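ORF112 (PDB 4WCG) binds left-handed Z-DNA through its Zalpha domain, the part present here, and may also bind RNA. Local coordinates at residues 44-49 with 74-79; 55-60 with 91-96. All coordinates share one frame; numbering follows the deposited sequence.

Interaction 1. Residues 44-49 with 74-79; sequences LKILAY and RHLYRM. With nucleotides of chain D; nucleotides of chain C.
The first helix of the winged helix-turn-helix, 40-52, crosses the inner side of the recognition helix, 69-81, where Ile46 and Leu47 meet His75, Leu76 and Met79. The local axes run nearly perpendicular (84°) and come within 10.5 Å, so side chains bridge the gap. Ile46 does most of this with its two arms spread: CD1 reaches His75 CB at 3.5 Å, the two side chains crossing at about a right angle, while CG2, anti to the backbone N, meets Leu76 CD2 at 3.6 Å. Met79 bends at its last torsion (chi3 -69°), bringing CE against the CB and CG2 of Ile46 and leaving SD to touch Leu47 CG at 3.8 Å. The His75 imidazole is held at both nitrogens, ND1 by the Glu71 carbonyl and NE2 by the amide of Ser39.

The other side of helix 69-81 binds the DNA. C8 of DG5 of chain D lies 3.3 Å above the centre of the Tyr77 ring, and Tyr77 OH donates to OP1 of DC4 of chain D at 2.6 Å, this phosphate oxygen lying in the ring plane. Arg78 points its guanidinium edge at DG5 of chain C, NH2 donating to O6 at 2.8 Å and NH1 to N7 at 3.3 Å. An apolar inner side backing a nucleic-acid-binding outer one is characteristic of the recognition helix in Zalpha domains.

Interaction 2. Residues 55-60 with 91-96; sequences GAKAVH and HPVWYL. With nucleotides of chain D.
A G1 beta bulge joins the segment leading into helix 58-65 to the second strand of the wing, with Gly55 and Ala56 both facing Trp94. The carbonyl of Trp94 accepts two amides, Gly55 N at 2.8 Å and Ala56 N at 3.2 Å; the second lies in the carbonyl plane on a lone pair, whereas the first is tilted 31° from it. In return Trp94 N donates to Ala56 O at 2.9 Å, completing a single antiparallel bridge. That same oxygen also receives a CA-H...O contact from Val93 and lies near the plane of the indole, at its CD1 edge.

The positive phi of Gly55 (80°) is the usual one for the first position of a G1 bulge; its CA lies 3.5 Å from Tyr95 CE1. Val93 splits its branches between neighbours: CG1, anti to the backbone N, reaches Gly55 O at 3.4 Å, while CG2 meets the aliphatic chain of Lys57 obliquely, near its CG and CE. Beyond the bridge, a water takes the amide hydrogen of Ala58, just after the N-cap Lys57, and donates to Pro92 O at 2.7 Å, spanning the two segments.

Pro92 centres an inverse gamma turn and presents CG to O5' of DG3 of chain D at 3.6 Å, a van der Waals contact with the DNA backbone. This single bridge, fastening the link between the first two helices to the second wing strand, is the short beta1-beta3 pairing of the Zalpha winged helix-turn-helix.

In the fold
From the N terminus, helix 40-52 supplies the first half of interaction 1, and the segment 55-60 that follows it opens interaction 2. The chain then passes through helix 58-65 to helix 69-81, where interaction 1 closes, and on through strand 86-87 to 91-96, where interaction 2 closes. The two loops therefore cross instead of nesting. Their centres are about 10 Å apart and they touch each other: Trp94 packs on Leu76, Leu47 touches Leu96, and Tyr49 touches Ala56. Together they tie the helices to the wing, and the edge-to-face packing of Trp94 with Tyr77 connects the second wing strand to the DNA-binding face of helix 69-81.

Interaction 1. Residues 44-49 with 74-79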
loop_
_atom_site.group_PDB
_atom_site.type_symbol
_atom_site.label_atom_id
_atom_site.label_comp_id
_atom_site.label_asym_id
_atom_site.label_seq_id
_atom_site.Cartn_x
_atom_site.Cartn_y
_atom_site.Cartn_z
ATOM N N LEU A 44 -4.425 14.370 4.194
ATOM C CA LEU A 44 -5.699 14.948 3.803
ATOM C C LEU A 44 -5.558 15.868 2.591
ATOM O O LEU A 44 -6.429 15.898 1.728
ATOM C CB LEU A 44 -6.318 15.706 4.982
ATOM C CG LEU A 44 -6.780 14.815 6.137
ATOM C CD1 LEU A 44 -7.280 15.640 7.309
ATOM C CD2 LEU A 44 -7.867 13.871 5.660
ATOM N N LYS A 45 -4.455 16.604 2.511
ATOM C CA LYS A 45 -4.236 17.487 1.371
ATOM C C LYS A 45 -4.038 16.680 0.081
ATOM O O LYS A 45 -4.515 17.059 -0.986
ATOM C CB LYS A 45 -3.032 18.395 1.626
ATOM C CG LYS A 45 -3.244 19.370 2.782
ATOM C CD LYS A 45 -1.954 20.071 3.142
ATOM C CE LYS A 45 -2.177 21.100 4.241
ATOM N NZ LYS A 45 -0.958 21.924 4.478
ATOM N N ILE A 46 -3.319 15.572 0.187
ATOM C CA ILE A 46 -3.086 14.712 -0.969
ATOM C C ILE A 46 -4.395 14.068 -1.431
ATOM O O ILE A 46 -4.690 14.015 -2.623
ATOM C CB ILE A 46 -2.054 13.634 -0.634
ATOM C CG1 ILE A 46 -0.686 14.280 -0.415
ATOM C CG2 ILE A 46 -1.976 12.592 -1.752
ATOM C CD1 ILE A 46 0.357 13.324 0.124
ATOM N N LEU A 47 -5.186 13.596 -0.476
ATOM C CA LEU A 47 -6.480 12.999 -0.792
ATOM C C LEU A 47 -7.377 14.033 -1.464
ATOM O O LEU A 47 -8.143 13.717 -2.381
ATOM C CB LEU A 47 -7.144 12.458 0.474
ATOM C CG LEU A 47 -6.433 11.253 1.089
ATOM C CD1 LEU A 47 -7.055 10.890 2.428
ATOM C CD2 LEU A 47 -6.518 10.062 0.159
ATOM N N ALA A 48 -7.294 15.278 -1.008
ATOM C CA ALA A 48 -8.106 16.314 -1.612
ATOM C C ALA A 48 -7.725 16.564 -3.064
ATOM O O ALA A 48 -8.596 16.767 -3.904
ATOM C CB ALA A 48 -8.007 17.597 -0.815
ATOM N N TYR A 49 -6.425 16.571 -3.355
ATOM C CA TYR A 49 -5.982 16.740 -4.731
ATOM C C TYR A 49 -6.535 15.600 -5.587
ATOM O O TYR A 49 -7.067 15.827 -6.671
ATOM C CB TYR A 49 -4.450 16.778 -4.816
ATOM C CG TYR A 49 -3.917 17.052 -6.212
ATOM C CD1 TYR A 49 -3.796 16.031 -7.148
ATOM C CD2 TYR A 49 -3.552 18.334 -6.595
ATOM C CE1 TYR A 49 -3.318 16.279 -8.425
ATOM C CE2 TYR A 49 -3.069 18.591 -7.873
ATOM C CZ TYR A 49 -2.952 17.555 -8.782
ATOM O OH TYR A 49 -2.480 17.806 -10.054
ATOM N N ARG A 74 6.216 9.583 -0.018
ATOM C CA ARG A 74 6.251 8.893 1.269
ATOM C C ARG A 74 4.822 8.744 1.798
ATOM O O ARG A 74 4.430 7.668 2.307
ATOM C CB ARG A 74 7.133 9.649 2.265
ATOM C CG ARG A 74 7.369 8.874 3.568
ATOM C CD ARG A 74 8.434 9.512 4.430
ATOM N NE ARG A 74 7.996 10.790 4.968
ATOM C CZ ARG A 74 8.450 11.964 4.551
ATOM N NH1 ARG A 74 9.339 12.016 3.573
ATOM N NH2 ARG A 74 8.010 13.084 5.108
ATOM N N HIS A 75 4.045 9.816 1.675
ATOM C CA HIS A 75 2.677 9.774 2.184
ATOM C C HIS A 75 1.756 8.912 1.311
ATOM O O HIS A 75 0.934 8.163 1.845
ATOM C CB HIS A 75 2.126 11.193 2.340
ATOM C CG HIS A 75 2.724 11.944 3.488
ATOM N ND1 HIS A 75 4.017 12.427 3.476
ATOM C CD2 HIS A 75 2.205 12.286 4.691
ATOM C CE1 HIS A 75 4.263 13.041 4.619
ATOM N NE2 HIS A 75 3.182 12.969 5.375
ATOM N N LEU A 76 1.889 8.997 -0.014
ATOM C CA LEU A 76 1.078 8.161 -0.911
ATOM C C LEU A 76 1.283 6.683 -0.621
ATOM O O LEU A 76 0.326 5.910 -0.480
ATOM C CB LEU A 76 1.416 8.429 -2.388
ATOM C CG LEU A 76 0.885 9.737 -2.972
ATOM C CD1 LEU A 76 1.596 10.053 -4.293
ATOM C CD2 LEU A 76 -0.628 9.607 -3.208
ATOM N N TYR A 77 2.542 6.267 -0.539
ATOM C CA TYR A 77 2.796 4.853 -0.323
ATOM C C TYR A 77 2.302 4.388 1.048
ATOM O O TYR A 77 1.772 3.290 1.167
ATOM C CB TYR A 77 4.282 4.538 -0.510
ATOM C CG TYR A 77 4.668 4.373 -1.972
ATOM C CD1 TYR A 77 5.020 5.472 -2.754
ATOM C CD2 TYR A 77 4.637 3.126 -2.569
ATOM C CE1 TYR A 77 5.367 5.314 -4.084
ATOM C CE2 TYR A 77 4.972 2.953 -3.893
ATOM C CZ TYR A 77 5.335 4.054 -4.651
ATOM O OH TYR A 77 5.667 3.856 -5.971
ATOM N N ARG A 78 2.456 5.201 2.088
ATOM C CA ARG A 78 1.923 4.768 3.370
ATOM C C ARG A 78 0.389 4.706 3.352
ATOM O O ARG A 78 -0.191 3.783 3.936
ATOM C CB ARG A 78 2.430 5.667 4.484
ATOM C CG ARG A 78 3.934 5.472 4.747
ATOM C CD ARG A 78 4.340 4.001 5.011
ATOM N NE ARG A 78 5.738 3.898 5.435
ATOM C CZ ARG A 78 6.376 2.766 5.745
ATOM N NH1 ARG A 78 5.759 1.583 5.682
ATOM N NH2 ARG A 78 7.649 2.816 6.130
ATOM N N MET A 79 -0.263 5.663 2.681
ATOM C CA MET A 79 -1.734 5.607 2.564
ATOM C C MET A 79 -2.196 4.406 1.747
ATOM O O MET A 79 -3.299 3.886 1.971
ATOM C CB MET A 79 -2.294 6.889 1.945
ATOM C CG MET A 79 -2.461 7.987 2.985
ATOM S SD MET A 79 -3.450 9.373 2.402
ATOM C CE MET A 79 -2.342 10.075 1.168
ATOM P P DG D 5 10.986 9.690 -4.691
ATOM O OP1 DG D 5 10.075 10.145 -5.714
ATOM O OP2 DG D 5 12.047 10.571 -4.267
ATOM O "O5'" DG D 5 10.100 9.269 -3.454
ATOM C "C5'" DG D 5 10.702 8.713 -2.318
ATOM C "C4'" DG D 5 9.654 8.236 -1.343
ATOM O "O4'" DG D 5 8.854 7.206 -1.942
ATOM C "C3'" DG D 5 10.242 7.628 -0.077
ATOM O "O3'" DG D 5 10.218 8.642 0.907
ATOM C "C2'" DG D 5 9.302 6.483 0.254
ATOM C "C1'" DG D 5 8.595 6.154 -1.042
ATOM N N9 DG D 5 8.959 4.905 -1.702
ATOM C C8 DG D 5 8.084 3.970 -2.181
ATOM N N7 DG D 5 8.671 2.982 -2.789
ATOM C C5 DG D 5 10.018 3.286 -2.709
ATOM C C6 DG D 5 11.140 2.577 -3.181
ATOM O O6 DG D 5 11.170 1.510 -3.773
ATOM N N1 DG D 5 12.318 3.252 -2.908
ATOM C C2 DG D 5 12.405 4.448 -2.251
ATOM N N2 DG D 5 13.630 4.934 -2.077
ATOM N N3 DG D 5 11.365 5.113 -1.794
ATOM C C4 DG D 5 10.211 4.476 -2.051
ATOM P P DC D 4 7.807 5.865 -7.870
ATOM O OP1 DC D 4 6.540 6.053 -7.145
ATOM O OP2 DC D 4 8.312 6.960 -8.708
ATOM O "O5'" DC D 4 8.941 5.433 -6.825
ATOM C "C5'" DC D 4 8.896 5.891 -5.497
ATOM C "C4'" DC D 4 10.278 6.354 -5.059
ATOM O "O4'" DC D 4 11.184 5.212 -5.014
ATOM C "C3'" DC D 4 10.940 7.386 -5.981
ATOM O "O3'" DC D 4 11.655 8.344 -5.190
ATOM C "C2'" DC D 4 11.915 6.530 -6.786
ATOM C "C1'" DC D 4 12.366 5.537 -5.720
ATOM N N1 DC D 4 12.931 4.294 -6.286
ATOM C C2 DC D 4 14.303 4.163 -6.430
ATOM O O2 DC D 4 15.027 5.103 -6.078
ATOM N N3 DC D 4 14.810 3.018 -6.959
ATOM C C4 DC D 4 13.982 2.036 -7.327
ATOM N N4 DC D 4 14.514 0.923 -7.842
ATOM C C5 DC D 4 12.569 2.158 -7.195
ATOM C C6 DC D 4 12.091 3.285 -6.667
ATOM P P DG C 5 10.615 -7.139 8.385
ATOM O OP1 DG C 5 9.580 -7.813 9.092
ATOM O OP2 DG C 5 11.906 -7.759 8.289
ATOM O "O5'" DG C 5 10.105 -6.847 6.912
ATOM C "C5'" DG C 5 10.951 -6.202 6.006
ATOM C "C4'" DG C 5 10.228 -5.912 4.713
ATOM O "O4'" DG C 5 9.065 -5.111 4.976
ATOM C "C3'" DG C 5 11.080 -5.125 3.732
ATOM O "O3'" DG C 5 11.672 -6.045 2.836
ATOM C "C2'" DG C 5 10.083 -4.218 3.044
ATOM C "C1'" DG C 5 8.915 -4.102 4.004
ATOM N N9 DG C 5 8.759 -2.835 4.700
ATOM C C8 DG C 5 7.593 -2.124 4.795
ATOM N N7 DG C 5 7.706 -1.047 5.515
ATOM C C5 DG C 5 9.029 -1.046 5.925
ATOM C C6 DG C 5 9.732 -0.132 6.739
ATOM O O6 DG C 5 9.320 0.890 7.274
ATOM N N1 DG C 5 11.054 -0.516 6.907
ATOM C C2 DG C 5 11.618 -1.645 6.386
ATOM N N2 DG C 5 12.904 -1.848 6.676
ATOM N N3 DG C 5 10.968 -2.517 5.644
ATOM C C4 DG C 5 9.691 -2.149 5.440
#

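Interaction 2. Residues 55-60 with 91-96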
loop_
_atom_site.group_PDB
_atom_site.type_symbol
_atom_site.label_atom_id
_atom_site.label_comp_id
_atom_site.label_asym_id
_atom_site.label_seq_id
_atom_site.Cartn_x
_atom_site.Cartn_y
_atom_site.Cartn_z
ATOM N N GLY A 55 -5.827 9.654 -11.099
ATOM C CA GLY A 55 -4.786 9.257 -12.014
ATOM C C GLY A 55 -3.617 10.233 -12.031
ATOM O O GLY A 55 -2.979 10.427 -13.066
ATOM N N ALA A 56 -3.322 10.825 -10.878
ATOM C CA ALA A 56 -2.308 11.871 -10.792
ATOM C C ALA A 56 -0.930 11.304 -10.486
ATOM O O ALA A 56 -0.799 10.247 -9.879
ATOM C CB ALA A 56 -2.686 12.881 -9.736
ATOM N N LYS A 57 0.095 12.031 -10.924
ATOM C CA LYS A 57 1.462 11.696 -10.566
ATOM C C LYS A 57 1.922 12.514 -9.370
ATOM O O LYS A 57 1.455 13.633 -9.165
ATOM C CB LYS A 57 2.392 11.941 -11.747
ATOM C CG LYS A 57 2.144 11.021 -12.923
ATOM C CD LYS A 57 3.191 11.217 -13.995
ATOM C CE LYS A 57 3.216 10.041 -14.955
ATOM N NZ LYS A 57 4.459 10.031 -15.777
ATOM N N ALA A 58 2.842 11.954 -8.588
ATOM C CA ALA A 58 3.365 12.642 -7.409
ATOM C C ALA A 58 3.976 14.006 -7.725
ATOM O O ALA A 58 3.839 14.942 -6.929
ATOM C CB ALA A 58 4.398 11.770 -6.710
ATOM N N VAL A 59 4.662 14.125 -8.859
ATOM C CA VAL A 59 5.326 15.390 -9.180
ATOM C C VAL A 59 4.298 16.508 -9.289
ATOM O O VAL A 59 4.573 17.652 -8.931
ATOM C CB VAL A 59 6.153 15.295 -10.482
ATOM C CG1 VAL A 59 5.260 15.014 -11.688
ATOM C CG2 VAL A 59 6.956 16.570 -10.684
ATOM N N HIS A 60 3.100 16.177 -9.752
ATOM C CA HIS A 60 2.082 17.196 -9.957
ATOM C C HIS A 60 1.379 17.525 -8.651
ATOM O O HIS A 60 1.048 18.681 -8.389
ATOM C CB HIS A 60 1.097 16.731 -11.024
ATOM C CG HIS A 60 1.724 16.575 -12.377
ATOM N ND1 HIS A 60 1.433 15.523 -13.218
ATOM C CD2 HIS A 60 2.640 17.333 -13.026
ATOM C CE1 HIS A 60 2.136 15.642 -14.330
ATOM N NE2 HIS A 60 2.878 16.731 -14.239
ATOM N N HIS A 91 2.189 1.699 -13.371
ATOM C CA HIS A 91 2.724 3.062 -13.492
ATOM C C HIS A 91 2.611 3.805 -12.177
ATOM O O HIS A 91 1.778 3.458 -11.357
ATOM C CB HIS A 91 1.980 3.834 -14.587
ATOM C CG HIS A 91 2.064 3.199 -15.939
ATOM N ND1 HIS A 91 3.263 2.909 -16.553
ATOM C CD2 HIS A 91 1.094 2.809 -16.800
ATOM C CE1 HIS A 91 3.028 2.361 -17.734
ATOM N NE2 HIS A 91 1.720 2.290 -17.907
ATOM N N PRO A 92 3.450 4.836 -11.969
ATOM C CA PRO A 92 3.368 5.654 -10.756
ATOM C C PRO A 92 2.277 6.701 -10.895
ATOM O O PRO A 92 2.517 7.909 -10.911
ATOM C CB PRO A 92 4.754 6.297 -10.673
ATOM C CG PRO A 92 5.157 6.433 -12.119
ATOM C CD PRO A 92 4.620 5.192 -12.791
ATOM N N VAL A 93 1.057 6.200 -10.992
ATOM C CA VAL A 93 -0.128 7.031 -11.141
ATOM C C VAL A 93 -1.102 6.628 -10.032
ATOM O O VAL A 93 -1.205 5.444 -9.705
ATOM C CB VAL A 93 -0.708 6.853 -12.558
ATOM C CG1 VAL A 93 -2.168 7.193 -12.620
ATOM C CG2 VAL A 93 0.124 7.672 -13.555
ATOM N N TRP A 94 -1.796 7.596 -9.435
ATOM C CA TRP A 94 -2.516 7.354 -8.182
ATOM C C TRP A 94 -4.007 7.663 -8.271
ATOM O O TRP A 94 -4.438 8.664 -8.871
ATOM C CB TRP A 94 -1.892 8.180 -7.047
ATOM C CG TRP A 94 -0.475 7.758 -6.811
ATOM C CD1 TRP A 94 0.657 8.228 -7.442
ATOM C CD2 TRP A 94 -0.032 6.737 -5.913
ATOM N NE1 TRP A 94 1.755 7.560 -6.985
ATOM C CE2 TRP A 94 1.371 6.645 -6.040
ATOM C CE3 TRP A 94 -0.683 5.898 -5.007
ATOM C CZ2 TRP A 94 2.129 5.745 -5.281
ATOM C CZ3 TRP A 94 0.058 5.008 -4.272
ATOM C CH2 TRP A 94 1.459 4.939 -4.405
ATOM N N TYR A 95 -4.782 6.788 -7.638
ATOM C CA TYR A 95 -6.226 6.883 -7.629
ATOM C C TYR A 95 -6.786 6.933 -6.220
ATOM O O TYR A 95 -6.183 6.463 -5.261
ATOM C CB TYR A 95 -6.844 5.695 -8.370
ATOM C CG TYR A 95 -6.334 5.548 -9.772
ATOM C CD1 TYR A 95 -6.900 6.268 -10.822
ATOM C CD2 TYR A 95 -5.292 4.679 -10.050
ATOM C CE1 TYR A 95 -6.409 6.132 -12.111
ATOM C CE2 TYR A 95 -4.806 4.530 -11.333
ATOM C CZ TYR A 95 -5.370 5.259 -12.356
ATOM O OH TYR A 95 -4.886 5.093 -13.632
ATOM N N LEU A 96 -7.991 7.465 -6.130
ATOM C CA LEU A 96 -8.719 7.515 -4.885
ATOM C C LEU A 96 -9.867 6.513 -4.949
ATOM O O LEU A 96 -10.824 6.747 -5.686
ATOM C CB LEU A 96 -9.243 8.942 -4.679
ATOM C CG LEU A 96 -9.926 9.368 -3.389
ATOM C CD1 LEU A 96 -8.940 9.397 -2.250
ATOM C CD2 LEU A 96 -10.578 10.733 -3.594
ATOM P P DG D 3 8.816 6.130 -14.198
ATOM O OP1 DG D 3 8.340 5.654 -15.522
ATOM O OP2 DG D 3 8.468 7.486 -13.730
ATOM O "O5'" DG D 3 8.358 5.063 -13.126
ATOM C "C5'" DG D 3 8.734 5.226 -11.762
ATOM C "C4'" DG D 3 8.292 4.025 -10.966
ATOM O "O4'" DG D 3 8.887 2.849 -11.544
ATOM C "C3'" DG D 3 8.717 4.048 -9.510
ATOM O "O3'" DG D 3 7.652 4.531 -8.730
ATOM C "C2'" DG D 3 9.007 2.588 -9.185
ATOM C "C1'" DG D 3 9.267 1.935 -10.540
ATOM N N9 DG D 3 10.661 1.565 -10.770
ATOM C C8 DG D 3 11.130 0.334 -11.155
ATOM N N7 DG D 3 12.426 0.291 -11.304
ATOM C C5 DG D 3 12.849 1.581 -10.994
ATOM C C6 DG D 3 14.149 2.130 -10.968
ATOM O O6 DG D 3 15.223 1.576 -11.247
ATOM N N1 DG D 3 14.138 3.473 -10.578
ATOM C C2 DG D 3 13.005 4.182 -10.285
ATOM N N2 DG D 3 13.174 5.466 -9.956
ATOM N N3 DG D 3 11.787 3.682 -10.310
ATOM C C4 DG D 3 11.779 2.375 -10.660
HETATM O O HOH W 1 4.077 9.482 -9.394
#